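Local coordinates for protein fructose-bisphosphatase (Pyrococcus horikoshii, PDB 1VDW) that probably hydrolyses fructose 1,6-bisphosphate to fructose 6-phosphate and phosphate with the help of magnesium, as a homodimeric member of the inositol monophosphatase superfamily, at residues Phe17-Ser31 with Asn91-Val103. Sequence-based numbering, arbitrary orientation.
Sequences FDHNIMPLFGNPKAS and NFINGIPFFAVSV
F25 and F92 meet where the chain leaving helix 3-20, through a 3-10 turn and a type II turn at 24-27, passes the end of helix 89-93, which a Schellman motif with G95 at positive phi closes before strand 100-107. With CG anti to the backbone N (chi1 -173°), the F92 ring reaches the I21-F25 side. The edge of F25 stands over its face, CD1 above the ring centre, with planes at 60°, while F92 CZ reaches I21 O at 3.4 Å and I21 CG2 packs on F92 CE1. F92 CD1 in turn sits over the face of F99. F25 CE1 lies 3.5 Å from F99 CE2, the rings oblique, and M22 SD comes to the F99 edge, 3.7 Å from F99 CE1, a Met-aromatic contact. Cut back to alanine, F92 would probably leave the F25 edge and the F99 face without their shared partner and open a gap beside I21. Nearer the end of helix 3-20, F17 CD1 touches V101 CG2 at 3.4 Å. One water accepts from G26 N (2.7 Å) and donates to F92 O (2.8 Å). The join is thus chiefly apolar and aromatic, with water carrying polar links, and F17 lies about 4 Å from L86, a predicted magnesium ligand, between side chains.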
loop_
_atom_site.group_PDB
_atom_site.type_symbol
_atom_site.label_atom_id
_atom_site.label_comp_id
_atom_site.label_asym_id
_atom_site.label_seq_id
_atom_site.Cartn_x
_atom_site.Cartn_y
_atom_site.Cartn_z
ATOM N N PHE A 17 20.250 -3.892 -7.703
ATOM C CA PHE A 17 19.284 -3.181 -6.879
ATOM C C PHE A 17 19.377 -3.604 -5.417
ATOM O O PHE A 17 19.450 -2.760 -4.524
ATOM C CB PHE A 17 17.865 -3.442 -7.382
ATOM C CG PHE A 17 16.828 -2.609 -6.694
ATOM C CD1 PHE A 17 16.454 -1.378 -7.216
ATOM C CD2 PHE A 17 16.248 -3.038 -5.505
ATOM C CE1 PHE A 17 15.518 -0.584 -6.564
ATOM C CE2 PHE A 17 15.311 -2.249 -4.845
ATOM C CZ PHE A 17 14.947 -1.022 -5.376
ATOM N N ASP A 18 19.363 -4.908 -5.167
ATOM C CA ASP A 18 19.442 -5.390 -3.793
ATOM C C ASP A 18 20.744 -4.973 -3.116
ATOM O O ASP A 18 20.774 -4.727 -1.912
ATOM C CB ASP A 18 19.324 -6.916 -3.732
ATOM C CG ASP A 18 17.981 -7.428 -4.219
ATOM O OD1 ASP A 18 17.000 -6.654 -4.224
ATOM O OD2 ASP A 18 17.909 -8.619 -4.587
ATOM N N HIS A 19 21.821 -4.887 -3.888
ATOM C CA HIS A 19 23.108 -4.528 -3.313
ATOM C C HIS A 19 23.311 -3.041 -3.059
ATOM O O HIS A 19 23.878 -2.657 -2.037
ATOM C CB HIS A 19 24.240 -5.052 -4.203
ATOM C CG HIS A 19 25.610 -4.756 -3.674
ATOM N ND1 HIS A 19 26.193 -3.509 -3.771
ATOM C CD2 HIS A 19 26.501 -5.538 -3.021
ATOM C CE1 HIS A 19 27.384 -3.538 -3.201
ATOM N NE2 HIS A 19 27.595 -4.757 -2.737
ATOM N N ASN A 20 22.839 -2.207 -3.977
ATOM C CA ASN A 20 23.022 -0.766 -3.857
ATOM C C ASN A 20 21.842 0.023 -3.315
ATOM O O ASN A 20 22.029 1.072 -2.701
ATOM C CB ASN A 20 23.416 -0.190 -5.215
ATOM C CG ASN A 20 24.799 -0.623 -5.649
ATOM O OD1 ASN A 20 25.804 -0.102 -5.164
ATOM N ND2 ASN A 20 24.860 -1.588 -6.559
ATOM N N ILE A 21 20.630 -0.472 -3.542
ATOM C CA ILE A 21 19.443 0.236 -3.090
ATOM C C ILE A 21 18.805 -0.278 -1.804
ATOM O O ILE A 21 18.526 0.505 -0.899
ATOM C CB ILE A 21 18.356 0.255 -4.196
ATOM C CG1 ILE A 21 18.902 0.920 -5.463
ATOM C CG2 ILE A 21 17.122 0.993 -3.697
ATOM C CD1 ILE A 21 19.303 2.370 -5.280
ATOM N N MET A 22 18.568 -1.581 -1.699
ATOM C CA MET A 22 17.920 -2.092 -0.494
ATOM C C MET A 22 18.614 -1.764 0.830
ATOM O O MET A 22 17.942 -1.581 1.847
ATOM C CB MET A 22 17.670 -3.598 -0.603
ATOM C CG MET A 22 16.526 -3.968 -1.555
ATOM S SD MET A 22 14.961 -3.090 -1.219
ATOM C CE MET A 22 14.433 -3.897 0.268
ATOM N N PRO A 23 19.957 -1.690 0.850
ATOM C CA PRO A 23 20.574 -1.366 2.140
ATOM C C PRO A 23 20.164 0.032 2.600
ATOM O O PRO A 23 20.336 0.394 3.765
ATOM C CB PRO A 23 22.068 -1.456 1.839
ATOM C CG PRO A 23 22.130 -2.508 0.776
ATOM C CD PRO A 23 20.980 -2.111 -0.125
ATOM N N LEU A 24 19.618 0.814 1.675
ATOM C CA LEU A 24 19.185 2.171 1.973
ATOM C C LEU A 24 17.776 2.226 2.561
ATOM O O LEU A 24 17.363 3.258 3.090
ATOM C CB LEU A 24 19.253 3.038 0.711
ATOM C CG LEU A 24 20.644 3.280 0.113
ATOM C CD1 LEU A 24 20.515 4.112 -1.154
ATOM C CD2 LEU A 24 21.530 3.991 1.129
ATOM N N PHE A 25 17.036 1.124 2.460
ATOM C CA PHE A 25 15.678 1.076 2.999
ATOM C C PHE A 25 15.787 1.101 4.521
ATOM O O PHE A 25 16.350 0.191 5.133
ATOM C CB PHE A 25 14.958 -0.195 2.530
ATOM C CG PHE A 25 13.479 -0.216 2.840
ATOM C CD1 PHE A 25 12.636 0.784 2.368
ATOM C CD2 PHE A 25 12.930 -1.250 3.589
ATOM C CE1 PHE A 25 11.265 0.756 2.634
ATOM C CE2 PHE A 25 11.560 -1.290 3.864
ATOM C CZ PHE A 25 10.727 -0.284 3.385
ATOM N N GLY A 26 15.251 2.155 5.125
ATOM C CA GLY A 26 15.323 2.298 6.567
ATOM C C GLY A 26 16.511 3.153 6.971
ATOM O O GLY A 26 16.687 3.468 8.149
ATOM N N ASN A 27 17.329 3.527 5.991
ATOM C CA ASN A 27 18.514 4.352 6.228
ATOM C C ASN A 27 18.219 5.815 5.890
ATOM O O ASN A 27 17.879 6.139 4.754
ATOM C CB ASN A 27 19.678 3.865 5.359
ATOM C CG ASN A 27 20.985 4.570 5.680
ATOM O OD1 ASN A 27 21.007 5.762 5.987
ATOM N ND2 ASN A 27 22.087 3.836 5.589
ATOM N N PRO A 28 18.361 6.718 6.871
ATOM C CA PRO A 28 18.107 8.150 6.671
ATOM C C PRO A 28 18.842 8.777 5.483
ATOM O O PRO A 28 18.337 9.708 4.855
ATOM C CB PRO A 28 18.533 8.758 8.005
ATOM C CG PRO A 28 18.175 7.680 8.978
ATOM C CD PRO A 28 18.690 6.442 8.281
ATOM N N LYS A 29 20.031 8.266 5.178
ATOM C CA LYS A 29 20.827 8.787 4.069
ATOM C C LYS A 29 20.066 8.763 2.747
ATOM O O LYS A 29 20.255 9.630 1.894
ATOM C CB LYS A 29 22.116 7.976 3.914
ATOM C CG LYS A 29 23.060 8.054 5.101
ATOM C CD LYS A 29 24.316 7.237 4.839
ATOM C CE LYS A 29 25.288 7.308 6.007
ATOM N NZ LYS A 29 26.507 6.487 5.757
ATOM N N ALA A 30 19.206 7.764 2.586
ATOM C CA ALA A 30 18.426 7.608 1.363
ATOM C C ALA A 30 17.506 8.786 1.053
ATOM O O ALA A 30 17.243 9.085 -0.113
ATOM C CB ALA A 30 17.606 6.322 1.441
ATOM N N SER A 31 17.027 9.462 2.093
ATOM C CA SER A 31 16.105 10.581 1.920
ATOM C C SER A 31 16.742 11.940 1.657
ATOM O O SER A 31 16.041 12.906 1.359
ATOM C CB SER A 31 15.199 10.693 3.146
ATOM O OG SER A 31 15.957 10.990 4.306
ATOM N N ASN A 91 7.529 6.434 -0.982
ATOM C CA ASN A 91 7.282 5.271 -0.146
ATOM C C ASN A 91 8.581 4.706 0.396
ATOM O O ASN A 91 8.708 4.445 1.591
ATOM C CB ASN A 91 6.555 4.183 -0.938
ATOM C CG ASN A 91 5.121 4.549 -1.269
ATOM O OD1 ASN A 91 4.536 5.460 -0.673
ATOM N ND2 ASN A 91 4.539 3.818 -2.209
ATOM N N PHE A 92 9.550 4.515 -0.492
ATOM C CA PHE A 92 10.834 3.966 -0.095
ATOM C C PHE A 92 11.487 4.743 1.047
ATOM O O PHE A 92 11.878 4.155 2.050
ATOM C CB PHE A 92 11.787 3.949 -1.290
ATOM C CG PHE A 92 13.082 3.233 -1.017
ATOM C CD1 PHE A 92 13.257 1.918 -1.419
ATOM C CD2 PHE A 92 14.116 3.872 -0.336
ATOM C CE1 PHE A 92 14.445 1.242 -1.150
ATOM C CE2 PHE A 92 15.307 3.208 -0.060
ATOM C CZ PHE A 92 15.472 1.892 -0.469
ATOM N N ILE A 93 11.594 6.058 0.901
ATOM C CA ILE A 93 12.250 6.847 1.935
ATOM C C ILE A 93 11.451 6.959 3.225
ATOM O O ILE A 93 11.983 7.382 4.248
ATOM C CB ILE A 93 12.636 8.261 1.426
ATOM C CG1 ILE A 93 11.394 9.065 1.053
ATOM C CG2 ILE A 93 13.558 8.138 0.215
ATOM C CD1 ILE A 93 11.693 10.509 0.684
ATOM N N ASN A 94 10.181 6.568 3.185
ATOM C CA ASN A 94 9.349 6.614 4.377
ATOM C C ASN A 94 9.038 5.226 4.914
ATOM O O ASN A 94 8.160 5.063 5.757
ATOM C CB ASN A 94 8.076 7.401 4.088
ATOM C CG ASN A 94 8.320 8.892 4.120
ATOM O OD1 ASN A 94 8.384 9.495 5.194
ATOM N ND2 ASN A 94 8.494 9.492 2.949
ATOM N N GLY A 95 9.775 4.233 4.429
ATOM C CA GLY A 95 9.592 2.868 4.891
ATOM C C GLY A 95 8.284 2.205 4.508
ATOM O O GLY A 95 7.882 1.232 5.149
ATOM N N ILE A 96 7.617 2.722 3.481
ATOM C CA ILE A 96 6.350 2.158 3.017
ATOM C C ILE A 96 6.747 1.102 1.979
ATOM O O ILE A 96 7.346 1.426 0.954
ATOM C CB ILE A 96 5.476 3.261 2.417
ATOM C CG1 ILE A 96 5.220 4.338 3.482
ATOM C CG2 ILE A 96 4.172 2.674 1.900
ATOM C CD1 ILE A 96 4.382 5.505 3.012
ATOM N N PRO A 97 6.401 -0.176 2.227
ATOM C CA PRO A 97 6.743 -1.295 1.343
ATOM C C PRO A 97 6.067 -1.431 -0.007
ATOM O O PRO A 97 5.589 -2.510 -0.360
ATOM C CB PRO A 97 6.513 -2.505 2.237
ATOM C CG PRO A 97 5.297 -2.101 2.993
ATOM C CD PRO A 97 5.581 -0.648 3.361
ATOM N N PHE A 98 6.049 -0.340 -0.763
ATOM C CA PHE A 98 5.476 -0.328 -2.100
ATOM C C PHE A 98 6.400 0.456 -3.019
ATOM O O PHE A 98 6.306 1.671 -3.111
ATOM C CB PHE A 98 4.088 0.322 -2.115
ATOM C CG PHE A 98 3.017 -0.523 -1.501
ATOM C CD1 PHE A 98 2.689 -1.764 -2.040
ATOM C CD2 PHE A 98 2.354 -0.092 -0.362
ATOM C CE1 PHE A 98 1.719 -2.564 -1.443
ATOM C CE2 PHE A 98 1.384 -0.884 0.241
ATOM C CZ PHE A 98 1.068 -2.123 -0.301
ATOM N N PHE A 99 7.321 -0.248 -3.668
ATOM C CA PHE A 99 8.242 0.372 -4.617
ATOM C C PHE A 99 8.732 -0.714 -5.562
ATOM O O PHE A 99 8.646 -1.899 -5.246
ATOM C CB PHE A 99 9.396 1.097 -3.902
ATOM C CG PHE A 99 10.116 0.267 -2.888
ATOM C CD1 PHE A 99 11.155 -0.580 -3.266
ATOM C CD2 PHE A 99 9.775 0.349 -1.542
ATOM C CE1 PHE A 99 11.844 -1.327 -2.313
ATOM C CE2 PHE A 99 10.461 -0.397 -0.587
ATOM C CZ PHE A 99 11.495 -1.233 -0.974
ATOM N N ALA A 100 9.236 -0.313 -6.725
ATOM C CA ALA A 100 9.655 -1.288 -7.717
ATOM C C ALA A 100 10.554 -0.702 -8.780
ATOM O O ALA A 100 10.740 0.510 -8.858
ATOM C CB ALA A 100 8.417 -1.865 -8.395
ATOM N N VAL A 101 11.110 -1.599 -9.589
ATOM C CA VAL A 101 11.926 -1.233 -10.740
ATOM C C VAL A 101 11.043 -1.621 -11.927
ATOM O O VAL A 101 10.479 -2.719 -11.950
ATOM C CB VAL A 101 13.225 -2.046 -10.809
ATOM C CG1 VAL A 101 13.978 -1.712 -12.092
ATOM C CG2 VAL A 101 14.087 -1.741 -9.601
ATOM N N SER A 102 10.924 -0.728 -12.905
ATOM C CA SER A 102 10.078 -0.966 -14.078
ATOM C C SER A 102 10.873 -0.786 -15.369
ATOM O O SER A 102 11.438 0.283 -15.602
ATOM C CB SER A 102 8.899 0.017 -14.047
ATOM O OG SER A 102 8.094 -0.081 -15.208
ATOM N N VAL A 103 10.910 -1.823 -16.203
ATOM C CA VAL A 103 11.656 -1.769 -17.460
ATOM C C VAL A 103 10.874 -2.383 -18.615
ATOM O O VAL A 103 10.411 -3.517 -18.523
ATOM C CB VAL A 103 12.998 -2.540 -17.346
ATOM C CG1 VAL A 103 13.676 -2.625 -18.708
ATOM C CG2 VAL A 103 13.914 -1.858 -16.352
HETATM O O HOH W 1 13.825 4.130 4.029
HETATM O O HOH W 2 15.249 6.495 4.201
#